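Local coordinates for protein pectate lyase II (Xanthomonas campestris pv. campestris, PDB 2QY1) that probably cleaves pectate, a polysaccharide of plant cell walls, as a secreted lyase of polysaccharide lyase family 1, at residues A[203-208]-A[225-230]. The protein carries 2 engineered substitutions. Sequence-based numbering, arbitrary orientation.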
ATOM      1  N   ASN A 203     -14.474   0.766  -2.263  1.00 22.72           N
ATOM      2  CA  ASN A 203     -14.752   0.506  -3.678  1.00 22.87           C
ATOM      3  C   ASN A 203     -13.507  -0.025  -4.390  1.00 22.68           C
ATOM      4  O   ASN A 203     -13.010   0.569  -5.349  1.00 22.58           O
ATOM      5  CB  ASN A 203     -15.328   1.748  -4.374  1.00 23.08           C
ATOM      6  CG  ASN A 203     -16.616   2.234  -3.731  1.00 23.89           C
ATOM      7  OD1 ASN A 203     -16.654   3.306  -3.123  1.00 25.09           O
ATOM      8  ND2 ASN A 203     -17.678   1.443  -3.854  1.00 24.23           N
ATOM      9  N   VAL A 204     -12.998  -1.139  -3.875  1.00 22.61           N
ATOM     10  CA  VAL A 204     -11.816  -1.803  -4.420  1.00 22.50           C
ATOM     11  C   VAL A 204     -12.150  -3.276  -4.659  1.00 22.78           C
ATOM     12  O   VAL A 204     -13.188  -3.752  -4.197  1.00 22.72           O
ATOM     13  CB  VAL A 204     -10.580  -1.660  -3.485  1.00 22.42           C
ATOM     14  CG1 VAL A 204     -10.160  -0.193  -3.356  1.00 22.10           C
ATOM     15  CG2 VAL A 204     -10.842  -2.272  -2.106  1.00 21.86           C
ATOM     16  N   GLU A 205     -11.288  -3.995  -5.372  1.00 22.81           N
ATOM     17  CA  GLU A 205     -11.597  -5.386  -5.717  1.00 23.30           C
ATOM     18  C   GLU A 205     -10.839  -6.428  -4.896  1.00 23.14           C
ATOM     19  O   GLU A 205     -11.465  -7.287  -4.271  1.00 23.13           O
ATOM     20  CB  GLU A 205     -11.436  -5.643  -7.220  1.00 23.50           C
ATOM     21  CG  GLU A 205     -12.475  -4.922  -8.072  1.00 25.21           C
ATOM     22  CD  GLU A 205     -12.639  -5.510  -9.467  1.00 27.08           C
ATOM     23  OE1 GLU A 205     -13.507  -5.002 -10.210  1.00 28.76           O
ATOM     24  OE2 GLU A 205     -11.919  -6.471  -9.827  1.00 27.55           O
ATOM     25  N   SER A 206      -9.508  -6.353  -4.892  1.00 22.87           N
ATOM     26  CA  SER A 206      -8.686  -7.381  -4.253  1.00 22.84           C
ATOM     27  C   SER A 206      -7.307  -6.879  -3.828  1.00 22.70           C
ATOM     28  O   SER A 206      -6.947  -5.726  -4.091  1.00 22.48           O
ATOM     29  CB  SER A 206      -8.532  -8.593  -5.182  1.00 22.93           C
ATOM     30  OG  SER A 206      -7.689  -8.279  -6.278  1.00 23.37           O
ATOM     31  N   ARG A 207      -6.551  -7.769  -3.181  1.00 22.36           N
ATOM     32  CA  ARG A 207      -5.207  -7.486  -2.661  1.00 22.50           C
ATOM     33  C   ARG A 207      -5.261  -6.404  -1.588  1.00 22.18           C
ATOM     34  O   ARG A 207      -4.728  -5.310  -1.774  1.00 22.16           O
ATOM     35  CB  ARG A 207      -4.244  -7.042  -3.771  1.00 22.58           C
ATOM     36  CG  ARG A 207      -4.025  -7.999  -4.928  1.00 23.46           C
ATOM     37  CD  ARG A 207      -2.865  -7.463  -5.749  1.00 24.72           C
ATOM     38  NE  ARG A 207      -2.571  -8.241  -6.950  1.00 26.74           N
ATOM     39  CZ  ARG A 207      -1.716  -7.851  -7.895  1.00 27.29           C
ATOM     40  NH1 ARG A 207      -1.077  -6.685  -7.792  1.00 26.95           N
ATOM     41  NH2 ARG A 207      -1.509  -8.618  -8.955  1.00 27.81           N
ATOM     42  N   VAL A 208      -5.899  -6.704  -0.460  1.00 21.89           N
ATOM     43  CA  VAL A 208      -6.093  -5.684   0.571  1.00 21.70           C
ATOM     44  C   VAL A 208      -5.570  -6.069   1.973  1.00 21.58           C
ATOM     45  O   VAL A 208      -6.313  -5.994   2.954  1.00 21.73           O
ATOM     46  CB  VAL A 208      -7.581  -5.217   0.648  1.00 21.64           C
ATOM     47  CG1 VAL A 208      -7.644  -3.762   1.023  1.00 21.73           C
ATOM     48  CG2 VAL A 208      -8.306  -5.417  -0.686  1.00 21.77           C
ATOM     49  N   ASN A 225     -17.034  -1.990   0.621  1.00 20.94           N
ATOM     50  CA  ASN A 225     -17.210  -2.304  -0.799  1.00 21.04           C
ATOM     51  C   ASN A 225     -15.939  -2.880  -1.433  1.00 21.13           C
ATOM     52  O   ASN A 225     -15.374  -2.325  -2.380  1.00 21.07           O
ATOM     53  CB  ASN A 225     -17.776  -1.100  -1.566  1.00 21.03           C
ATOM     54  CG  ASN A 225     -19.201  -0.766  -1.151  1.00 21.33           C
ATOM     55  OD1 ASN A 225     -19.513   0.375  -0.803  1.00 22.33           O
ATOM     56  ND2 ASN A 225     -20.069  -1.768  -1.167  1.00 20.33           N
ATOM     57  N   VAL A 226     -15.496  -3.998  -0.864  1.00 21.25           N
ATOM     58  CA  VAL A 226     -14.373  -4.774  -1.376  1.00 21.39           C
ATOM     59  C   VAL A 226     -14.989  -6.028  -1.983  1.00 21.52           C
ATOM     60  O   VAL A 226     -15.542  -6.868  -1.269  1.00 21.41           O
ATOM     61  CB  VAL A 226     -13.366  -5.123  -0.254  1.00 21.40           C
ATOM     62  CG1 VAL A 226     -12.141  -5.818  -0.821  1.00 21.37           C
ATOM     63  CG2 VAL A 226     -12.965  -3.867   0.526  1.00 21.17           C
ATOM     64  N   THR A 227     -14.902  -6.143  -3.306  1.00 21.58           N
ATOM     65  CA  THR A 227     -15.826  -7.001  -4.053  1.00 21.61           C
ATOM     66  C   THR A 227     -15.337  -8.406  -4.430  1.00 21.59           C
ATOM     67  O   THR A 227     -16.156  -9.276  -4.747  1.00 21.42           O
ATOM     68  CB  THR A 227     -16.366  -6.280  -5.312  1.00 21.80           C
ATOM     69  OG1 THR A 227     -15.269  -5.803  -6.101  1.00 21.79           O
ATOM     70  CG2 THR A 227     -17.255  -5.101  -4.917  1.00 21.90           C
ATOM     71  N   THR A 228     -14.026  -8.636  -4.385  1.00 21.32           N
ATOM     72  CA  THR A 228     -13.475  -9.951  -4.736  1.00 21.29           C
ATOM     73  C   THR A 228     -12.901 -10.665  -3.515  1.00 21.14           C
ATOM     74  O   THR A 228     -13.295 -11.790  -3.209  1.00 21.04           O
ATOM     75  CB  THR A 228     -12.423  -9.857  -5.881  1.00 21.30           C
ATOM     76  OG1 THR A 228     -13.068  -9.442  -7.091  1.00 21.22           O
ATOM     77  CG2 THR A 228     -11.739 -11.200  -6.123  1.00 21.47           C
ATOM     78  N   SER A 229     -11.966 -10.008  -2.832  1.00 21.00           N
ATOM     79  CA  SER A 229     -11.357 -10.535  -1.612  1.00 20.85           C
ATOM     80  C   SER A 229     -10.598  -9.430  -0.889  1.00 20.83           C
ATOM     81  O   SER A 229     -10.127  -8.477  -1.518  1.00 21.03           O
ATOM     82  CB  SER A 229     -10.419 -11.705  -1.922  1.00 20.83           C
ATOM     83  OG  SER A 229      -9.410 -11.321  -2.838  1.00 20.40           O
ATOM     84  N   GLY A 230     -10.479  -9.562   0.428  1.00 20.74           N
ATOM     85  CA  GLY A 230      -9.811  -8.550   1.245  1.00 20.67           C
ATOM     86  C   GLY A 230      -8.369  -8.902   1.556  1.00 20.59           C
ATOM     87  O   GLY A 230      -7.511  -8.899   0.667  1.00 20.53           O
TER
HETATM   88  O   HOH W   1      -7.327 -10.060  -1.766  1.00 13.45           O
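V204 and V226 pair as parallel strand neighbours, CA atoms 5.0 Å apart: V204 N donates to N225 O (3.0 Å), and V204 O accepts from T227 N (3.1 Å). Beyond them the register slips by one residue at T228, so that E205 O accepts two amides, T228 N at 2.9 Å and S229 N at 3.1 Å, the latter the straighter bond (164°). The valines lie side by side, CG2 against CG2 at 3.7 Å, while V226 CG1, anti to its own N (chi1 -175°), reaches V208 CG2; branched aliphatic groups suit this buried interior. The segments belong to successive coils of the parallel beta-helix of pectate lyases, and N203 and N225 turn equivalent corners. Both have positive phi, which asparagine tolerates better than most residues; their side chains run alongside each other in a row of asparagines, with N173 beside N203 and N248 beside N225, that is characteristic of this fold. E205 CG lies against T227 OG1 (3.5 Å), and the extended chain carries OE1 to a salt bridge with K142. S229, small and polar, uses OG to hold a water that also accepts from R207 N and donates to G230 O, where V208 N bonds G230 O.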